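Local atomic coordinates of dextranase (Pseudarthrobacter oxydans, PDB entry 6NZS), a protein that catalyses the endohydrolysis of alpha-1,6-glucosidic linkages in dextran. Residues T12-N17 against D52-M57; S35-Q40 against V98-R103; A260-A265 against G282-E287. One frame throughout, in Å; residues are numbered along the deposited sequence.

Interaction 1: T12-N17 against D52-M57; sequences TWWHDN and DAFTYM
Trp13 and His15 reach from one loop to the same phenol, that of Tyr56. Tyr56 OH lies close to the plane of the Trp13 indole, 2.9 Å from NE1, while His15 points the edge of its imidazole at the oxygen, with NE2 2.7 Å from Tyr56 OH; either partner could be the donor in this second bond. The two grips fix where the hydroxyl sits. Trp13 gets there although its CB starts off away from 52-57: CG stands between the backbone N and the carbonyl carbon (chi1 54°), and this swings the indole round until NE1 faces Tyr56.

Phe54 sits between Trp14 and His15 in an aromatic cluster. It turns its edge to Trp14, CD1 sitting 3.8 Å from Trp14 CE3 over one face of the indole and toward the rim, a T-shaped pair with planes at 82°. On Phe54's own face stands the edge of His15, whose CD2 is 3.7 Å from Phe54 CD2, again T-shaped at 79°. The cluster belongs to the N-terminal Ig-like domain, where strand 51-58 breaks its regular course around Phe54 and residues 12-17 run past it without regular structure. Val31 and Arg33 of strand 31-33 also pack on Phe54, and Trp87 meets the Tyr56 ring.

Backbone bonding fixes the level of the loop: Phe54 N donates to Trp13 O at 3.0 Å. One residue earlier in the loop, the hydroxyl of Thr12 gives its proton to the main chain, OG1 lying 2.7 Å from Asp52 O and tilted from that carbonyl plane; the same OG1 is also bonded to the backbone N of Ala5.

Interaction 2: S35-Q40 against V98-R103; sequences SFYDLQ and VDVSLR
The guanidinium of Arg103 works at its edge: Asp38 OD2 and the carbonyl oxygen of Ser35 both lie near its plane. NH1 is 2.7 Å from Asp38 OD2, a salt bridge that uses the syn lone pair of the carboxylate, and the two planes stand 78° apart. A water bridges the neighbouring edge, accepting from Arg103 NE and donating to Ser35 O. On the other flat groups, Ser35 CB sits over the centre of one face of the Phe36 ring, while the Tyr37 ring meets Leu102 obliquely, CE1 being 3.6 Å from Leu102 CD1.

Arg103 reaches the carboxylate because its chain bends at chi3 (56°), which turns the guanidinium toward Asp38 and Ser35 O. Arg33 makes a second salt bridge, to Asp38 OD1, so two arginines share one acid and probably favour its charged form.

Tyr37, Leu39, Val100 and Leu102 line the buried face, where Tyr37 OH finds its partner in Asn184 O. Leu39 CG also packs 3.6 Å from Val98 CG1, at the end of the pairing. The opposite face carries Asp38, Gln40, Asp99 and Ser101, more polar and partly exposed; Asp99 pairs with Lys134 and Ser101 OG with Thr132.

Paired N-H and C=O groups join the strands at Asp38 with Ser101 and at Gln40 with Asp99, the hydrogen-bonded pairs; Ser101 N to Asp38 O measures 2.9 Å. Beyond the last bridge, Arg103 N still bonds to Phe36 O at 2.9 Å, from above the carbonyl plane. The apolar face is turned to strands 84-92 and 176-192; antiparallel pairing with one face buried and the other partly exposed fits the beta-sandwich of an Ig-like domain.

Interaction 3: A260-A265 against G282-E287; sequences AYVKGA and GVLSGE
Tyr261 reaches toward the carboxylate of Glu287, and the phenol OH donates to Glu287 OE1 over 2.7 Å, meeting the oxygen nearly end-on while ring and carboxylate planes stand 81° apart. For the tyrosine, CG trans to the main-chain N (chi1 -166°) lays the ring across Val283, its CE2 3.6 Å from Val283 CG1. Glu287 has CG tucked between its backbone N and carbonyl carbon (chi1 67°), then runs extended, which brings the carboxylate back over the strands.

Ser285 holds the same oxygen from another side: its OG donates to Glu287 OE1 at 2.6 Å on the anti lone pair, and accepts from Glu287 N at 3.2 Å to make an ST turn. Two hydroxyls thus grip OE1. Put a phenylalanine at Tyr261 and the hydroxyl is gone: OE1 would probably be left with Ser285 as its hydroxyl donor, and the carboxylate set freer to turn.

The other oxygen faces Lys263, its chain stretched out, in a salt bridge whose hydrogen bond is weak, NZ to OE2 3.2 Å; the ammonium has stronger partners in Gly27 O and Glu30 O. On the reverse face Leu284 CD1 packs against Val262 CG1 at 3.9 Å and closes on Gly264 O. Gly264 has backbone angles at which any CB would press on the preceding carbonyl oxygen, and at Gly282 one would clash with Ala260 O.

Strands 260-263 and 283-285 are parallel neighbours from successive coils of the beta-helix, bonded in register from Ala260 O to Gly264 N. Strand 235-238 flanks the first and strand 325-335 the second, while Val262 and Leu284 pack on Leu256 of strand 253-256.

How the interactions relate
Along the chain the segments of interactions 1 and 2 alternate, 12-17, 35-40, 52-57, 98-103, and both contacts lie in the N-terminal Ig-like domain with centres about 12 Å apart. Strands 37-43 and 51-58 are antiparallel neighbours there, probably bonded from Ala53 N to Leu39 O. Interaction 3 comes later, in the beta-helix, its centre about 14 Å from that of interaction 1 and about 23 Å from that of interaction 2, which it does not touch. Interaction 1 stands between them: Tyr56 CE1 packs 3.5 Å from Tyr261 CD2, and His15 also meets Tyr261, so the aromatic cluster forms part of the seam between the Ig-like domain and the beta-helix.

Interaction 1: T12-N17 against D52-M57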
# COMPACT_ATOMS: atom_id res chain seq x y z
N THR A 12 -8.90 13.18 -18.67
CA THR A 12 -7.71 12.38 -18.90
C THR A 12 -6.58 13.31 -19.34
O THR A 12 -6.80 14.49 -19.64
CB THR A 12 -7.93 11.29 -19.96
OG1 THR A 12 -8.04 11.91 -21.25
CG2 THR A 12 -9.18 10.48 -19.68
N TRP A 13 -5.36 12.77 -19.36
CA TRP A 13 -4.20 13.59 -19.68
C TRP A 13 -3.11 12.73 -20.29
O TRP A 13 -3.16 11.50 -20.28
CB TRP A 13 -3.68 14.35 -18.45
CG TRP A 13 -3.38 13.46 -17.29
CD1 TRP A 13 -2.20 12.82 -17.03
CD2 TRP A 13 -4.28 13.10 -16.23
NE1 TRP A 13 -2.30 12.09 -15.88
CE2 TRP A 13 -3.56 12.24 -15.36
CE3 TRP A 13 -5.61 13.43 -15.92
CZ2 TRP A 13 -4.13 11.71 -14.20
CZ3 TRP A 13 -6.18 12.88 -14.78
CH2 TRP A 13 -5.44 12.03 -13.93
N TRP A 14 -2.09 13.42 -20.81
CA TRP A 14 -0.95 12.77 -21.44
C TRP A 14 0.32 13.44 -20.95
O TRP A 14 0.27 14.44 -20.24
CB TRP A 14 -1.07 12.88 -22.97
CG TRP A 14 -0.23 11.90 -23.70
CD1 TRP A 14 0.91 12.15 -24.41
CD2 TRP A 14 -0.48 10.49 -23.82
NE1 TRP A 14 1.39 10.98 -24.95
CE2 TRP A 14 0.56 9.95 -24.60
CE3 TRP A 14 -1.47 9.63 -23.33
CZ2 TRP A 14 0.64 8.59 -24.91
CZ3 TRP A 14 -1.40 8.28 -23.64
CH2 TRP A 14 -0.34 7.78 -24.42
N HIS A 15 1.46 12.87 -21.34
CA HIS A 15 2.76 13.50 -21.12
C HIS A 15 3.52 13.47 -22.44
O HIS A 15 3.89 12.39 -22.91
CB HIS A 15 3.55 12.77 -20.03
CG HIS A 15 2.95 12.88 -18.67
ND1 HIS A 15 3.15 13.97 -17.85
CD2 HIS A 15 2.12 12.05 -18.00
CE1 HIS A 15 2.48 13.80 -16.72
NE2 HIS A 15 1.84 12.65 -16.79
N ASP A 16 3.76 14.64 -23.02
CA ASP A 16 4.46 14.68 -24.31
C ASP A 16 5.93 14.33 -24.16
O ASP A 16 6.59 14.02 -25.17
CB ASP A 16 4.29 16.05 -24.97
CG ASP A 16 2.87 16.29 -25.46
OD1 ASP A 16 2.09 15.32 -25.60
OD2 ASP A 16 2.53 17.46 -25.72
N ASN A 17 6.46 14.36 -22.94
CA ASN A 17 7.82 13.95 -22.63
C ASN A 17 7.90 12.49 -22.19
O ASN A 17 8.87 12.10 -21.53
CB ASN A 17 8.40 14.87 -21.55
CG ASN A 17 7.58 14.86 -20.27
OD1 ASN A 17 6.36 14.76 -20.30
ND2 ASN A 17 8.26 14.98 -19.14
N ASP A 52 -7.75 9.02 -24.79
CA ASP A 52 -6.55 8.41 -24.23
C ASP A 52 -6.30 8.90 -22.82
O ASP A 52 -6.50 10.08 -22.50
CB ASP A 52 -5.36 8.79 -25.10
CG ASP A 52 -5.50 8.28 -26.51
OD1 ASP A 52 -5.37 7.05 -26.71
OD2 ASP A 52 -5.75 9.10 -27.41
N ALA A 53 -5.86 7.98 -21.95
CA ALA A 53 -5.42 8.31 -20.61
C ALA A 53 -4.03 7.71 -20.43
O ALA A 53 -3.83 6.54 -20.75
CB ALA A 53 -6.36 7.73 -19.55
N PHE A 54 -3.09 8.51 -19.94
CA PHE A 54 -1.72 8.04 -19.83
C PHE A 54 -1.63 6.85 -18.89
O PHE A 54 -2.32 6.80 -17.87
CB PHE A 54 -0.83 9.16 -19.29
CG PHE A 54 0.63 8.90 -19.49
CD1 PHE A 54 1.20 9.07 -20.75
CD2 PHE A 54 1.43 8.48 -18.45
CE1 PHE A 54 2.54 8.84 -20.95
CE2 PHE A 54 2.79 8.25 -18.65
CZ PHE A 54 3.35 8.42 -19.89
N THR A 55 -0.78 5.88 -19.24
CA THR A 55 -0.45 4.78 -18.34
C THR A 55 1.02 4.93 -17.96
O THR A 55 1.91 4.76 -18.80
CB THR A 55 -0.74 3.41 -18.95
OG1 THR A 55 -2.11 3.35 -19.36
CG2 THR A 55 -0.48 2.31 -17.92
N TYR A 56 1.25 5.24 -16.69
CA TYR A 56 2.57 5.32 -16.10
C TYR A 56 3.13 3.92 -15.86
O TYR A 56 2.40 2.93 -15.89
CB TYR A 56 2.48 6.01 -14.73
CG TYR A 56 1.91 7.41 -14.81
CD1 TYR A 56 2.74 8.48 -15.12
CD2 TYR A 56 0.56 7.66 -14.56
CE1 TYR A 56 2.23 9.77 -15.20
CE2 TYR A 56 0.05 8.94 -14.64
CZ TYR A 56 0.89 9.99 -14.97
OH TYR A 56 0.38 11.27 -15.05
N MET A 57 4.43 3.84 -15.60
CA MET A 57 5.03 2.56 -15.25
C MET A 57 6.21 2.74 -14.31
O MET A 57 7.04 3.64 -14.49
CB MET A 57 5.47 1.76 -16.49
CG MET A 57 5.90 0.32 -16.17
SD MET A 57 6.27 -0.67 -17.62
CE MET A 57 7.81 0.08 -18.13

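Interaction 2: S35-Q40 against V98-R103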
# COMPACT_ATOMS: atom_id res chain seq x y z
N SER A 35 5.13 0.09 -21.22
CA SER A 35 5.42 -0.65 -22.44
C SER A 35 4.37 -1.70 -22.76
O SER A 35 4.39 -2.26 -23.86
CB SER A 35 6.75 -1.39 -22.29
OG SER A 35 7.80 -0.46 -22.07
N PHE A 36 3.45 -1.97 -21.84
CA PHE A 36 2.64 -3.17 -21.92
C PHE A 36 1.16 -2.94 -22.11
O PHE A 36 0.49 -3.85 -22.61
CB PHE A 36 2.90 -4.05 -20.69
CG PHE A 36 4.34 -4.32 -20.47
CD1 PHE A 36 5.00 -5.23 -21.28
CD2 PHE A 36 5.07 -3.63 -19.52
CE1 PHE A 36 6.35 -5.47 -21.13
CE2 PHE A 36 6.43 -3.88 -19.36
CZ PHE A 36 7.06 -4.79 -20.17
N TYR A 37 0.62 -1.77 -21.75
CA TYR A 37 -0.81 -1.52 -21.82
C TYR A 37 -1.08 -0.13 -22.37
O TYR A 37 -0.34 0.81 -22.09
CB TYR A 37 -1.45 -1.61 -20.41
CG TYR A 37 -1.15 -2.92 -19.77
CD1 TYR A 37 -1.87 -4.05 -20.12
CD2 TYR A 37 -0.10 -3.06 -18.87
CE1 TYR A 37 -1.58 -5.28 -19.57
CE2 TYR A 37 0.21 -4.30 -18.31
CZ TYR A 37 -0.54 -5.41 -18.68
OH TYR A 37 -0.27 -6.65 -18.16
N ASP A 38 -2.16 -0.03 -23.15
CA ASP A 38 -2.73 1.25 -23.54
C ASP A 38 -4.17 1.31 -23.05
O ASP A 38 -4.87 0.30 -23.05
CB ASP A 38 -2.73 1.43 -25.06
CG ASP A 38 -1.33 1.62 -25.62
OD1 ASP A 38 -0.58 2.43 -25.05
OD2 ASP A 38 -1.00 0.98 -26.64
N LEU A 39 -4.60 2.50 -22.62
CA LEU A 39 -5.93 2.67 -22.05
C LEU A 39 -6.64 3.86 -22.69
O LEU A 39 -6.05 4.92 -22.89
CB LEU A 39 -5.83 2.87 -20.54
CG LEU A 39 -7.12 2.84 -19.73
CD1 LEU A 39 -6.87 2.20 -18.37
CD2 LEU A 39 -7.64 4.23 -19.53
N GLN A 40 -7.93 3.68 -23.01
CA GLN A 40 -8.81 4.76 -23.44
C GLN A 40 -10.11 4.66 -22.65
O GLN A 40 -10.49 3.58 -22.19
CB GLN A 40 -9.12 4.69 -24.94
CG GLN A 40 -7.94 5.03 -25.83
CD GLN A 40 -8.27 4.89 -27.30
OE1 GLN A 40 -9.31 4.34 -27.66
NE2 GLN A 40 -7.39 5.40 -28.16
N VAL A 98 -13.99 1.50 -20.32
CA VAL A 98 -12.54 1.61 -20.40
C VAL A 98 -12.03 0.51 -21.32
O VAL A 98 -12.27 -0.67 -21.06
CB VAL A 98 -11.90 1.49 -19.01
CG1 VAL A 98 -10.41 1.63 -19.12
CG2 VAL A 98 -12.46 2.56 -18.08
N ASP A 99 -11.33 0.90 -22.39
CA ASP A 99 -10.67 -0.07 -23.27
C ASP A 99 -9.24 -0.26 -22.78
O ASP A 99 -8.50 0.72 -22.63
CB ASP A 99 -10.60 0.45 -24.71
CG ASP A 99 -11.96 0.65 -25.33
OD1 ASP A 99 -12.75 -0.31 -25.35
OD2 ASP A 99 -12.23 1.76 -25.82
N VAL A 100 -8.85 -1.51 -22.54
CA VAL A 100 -7.48 -1.83 -22.16
C VAL A 100 -6.92 -2.76 -23.22
O VAL A 100 -7.50 -3.82 -23.50
CB VAL A 100 -7.38 -2.49 -20.77
CG1 VAL A 100 -5.91 -2.59 -20.37
CG2 VAL A 100 -8.15 -1.68 -19.75
N SER A 101 -5.79 -2.36 -23.81
CA SER A 101 -5.14 -3.11 -24.88
C SER A 101 -3.77 -3.57 -24.41
O SER A 101 -3.01 -2.79 -23.82
CB SER A 101 -4.98 -2.25 -26.12
OG SER A 101 -6.25 -1.90 -26.65
N LEU A 102 -3.47 -4.84 -24.67
CA LEU A 102 -2.16 -5.41 -24.38
C LEU A 102 -1.25 -5.15 -25.57
O LEU A 102 -1.63 -5.44 -26.72
CB LEU A 102 -2.33 -6.91 -24.14
CG LEU A 102 -1.12 -7.75 -23.72
CD1 LEU A 102 -0.46 -7.20 -22.45
CD2 LEU A 102 -1.54 -9.20 -23.52
N ARG A 103 -0.06 -4.59 -25.31
CA ARG A 103 0.85 -4.10 -26.35
C ARG A 103 1.88 -5.13 -26.78
O ARG A 103 2.66 -4.84 -27.70
CB ARG A 103 1.61 -2.87 -25.84
CG ARG A 103 0.77 -1.62 -25.67
CD ARG A 103 1.62 -0.41 -25.26
NE ARG A 103 2.72 -0.13 -26.18
CZ ARG A 103 2.62 0.62 -27.28
NH1 ARG A 103 1.46 1.17 -27.61
NH2 ARG A 103 3.68 0.82 -28.05
O HOH W 1 5.62 -1.10 -26.49
O HOH W 2 -7.06 0.45 -25.44

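Interaction 3: A260-A265 against G282-E287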
# COMPACT_ATOMS: atom_id res chain seq x y z
N ALA A 260 0.15 16.34 -13.23
CA ALA A 260 1.45 16.71 -12.69
C ALA A 260 2.20 15.45 -12.28
O ALA A 260 1.63 14.52 -11.71
CB ALA A 260 1.28 17.62 -11.48
N TYR A 261 3.50 15.43 -12.58
CA TYR A 261 4.40 14.34 -12.20
C TYR A 261 5.61 14.98 -11.55
O TYR A 261 6.42 15.64 -12.22
CB TYR A 261 4.80 13.53 -13.43
CG TYR A 261 5.46 12.20 -13.12
CD1 TYR A 261 6.82 12.11 -12.84
CD2 TYR A 261 4.72 11.02 -13.13
CE1 TYR A 261 7.41 10.90 -12.57
CE2 TYR A 261 5.32 9.79 -12.86
CZ TYR A 261 6.66 9.74 -12.58
OH TYR A 261 7.23 8.52 -12.32
N VAL A 262 5.73 14.82 -10.23
CA VAL A 262 6.80 15.43 -9.45
C VAL A 262 7.72 14.33 -8.96
O VAL A 262 7.30 13.45 -8.19
CB VAL A 262 6.22 16.22 -8.26
CG1 VAL A 262 7.36 16.80 -7.42
CG2 VAL A 262 5.29 17.32 -8.76
N LYS A 263 8.98 14.37 -9.38
CA LYS A 263 10.01 13.50 -8.82
C LYS A 263 10.60 14.21 -7.61
O LYS A 263 11.24 15.26 -7.76
CB LYS A 263 11.08 13.22 -9.87
CG LYS A 263 10.52 12.69 -11.17
CD LYS A 263 11.60 12.45 -12.21
CE LYS A 263 10.97 11.99 -13.51
NZ LYS A 263 12.00 11.47 -14.45
N GLY A 264 10.35 13.68 -6.42
CA GLY A 264 10.78 14.34 -5.20
C GLY A 264 10.02 13.83 -3.98
O GLY A 264 9.42 12.77 -4.01
N ALA A 265 10.10 14.63 -2.91
CA ALA A 265 9.51 14.29 -1.62
C ALA A 265 9.34 15.59 -0.84
O ALA A 265 9.98 16.59 -1.15
CB ALA A 265 10.38 13.30 -0.84
N GLY A 282 -2.30 14.06 -8.91
CA GLY A 282 -1.01 13.92 -9.56
C GLY A 282 -0.16 12.83 -8.93
O GLY A 282 -0.60 12.05 -8.07
N VAL A 283 1.10 12.76 -9.37
CA VAL A 283 2.05 11.73 -8.94
C VAL A 283 3.23 12.38 -8.23
O VAL A 283 3.78 13.39 -8.71
CB VAL A 283 2.56 10.90 -10.14
CG1 VAL A 283 3.57 9.85 -9.69
CG2 VAL A 283 1.39 10.24 -10.85
N LEU A 284 3.63 11.80 -7.11
CA LEU A 284 4.86 12.14 -6.40
C LEU A 284 5.71 10.87 -6.41
O LEU A 284 5.34 9.87 -5.80
CB LEU A 284 4.57 12.56 -4.96
CG LEU A 284 5.77 12.99 -4.12
CD1 LEU A 284 6.41 14.24 -4.70
CD2 LEU A 284 5.37 13.21 -2.67
N SER A 285 6.86 10.91 -7.10
CA SER A 285 7.68 9.73 -7.33
C SER A 285 9.04 9.89 -6.67
O SER A 285 9.70 10.92 -6.83
CB SER A 285 7.88 9.49 -8.82
OG SER A 285 8.81 8.44 -9.00
N GLY A 286 9.47 8.86 -5.94
CA GLY A 286 10.78 8.86 -5.31
C GLY A 286 11.85 8.18 -6.14
O GLY A 286 12.91 7.81 -5.61
N GLU A 287 11.60 8.05 -7.45
CA GLU A 287 12.44 7.25 -8.34
C GLU A 287 13.89 7.73 -8.37
O GLU A 287 14.79 6.92 -8.66
CB GLU A 287 11.85 7.28 -9.74
CG GLU A 287 11.90 8.64 -10.42
CD GLU A 287 10.99 8.71 -11.63
OE1 GLU A 287 9.75 8.74 -11.43
OE2 GLU A 287 11.49 8.75 -12.77
O HOH W 3 13.93 10.34 -13.52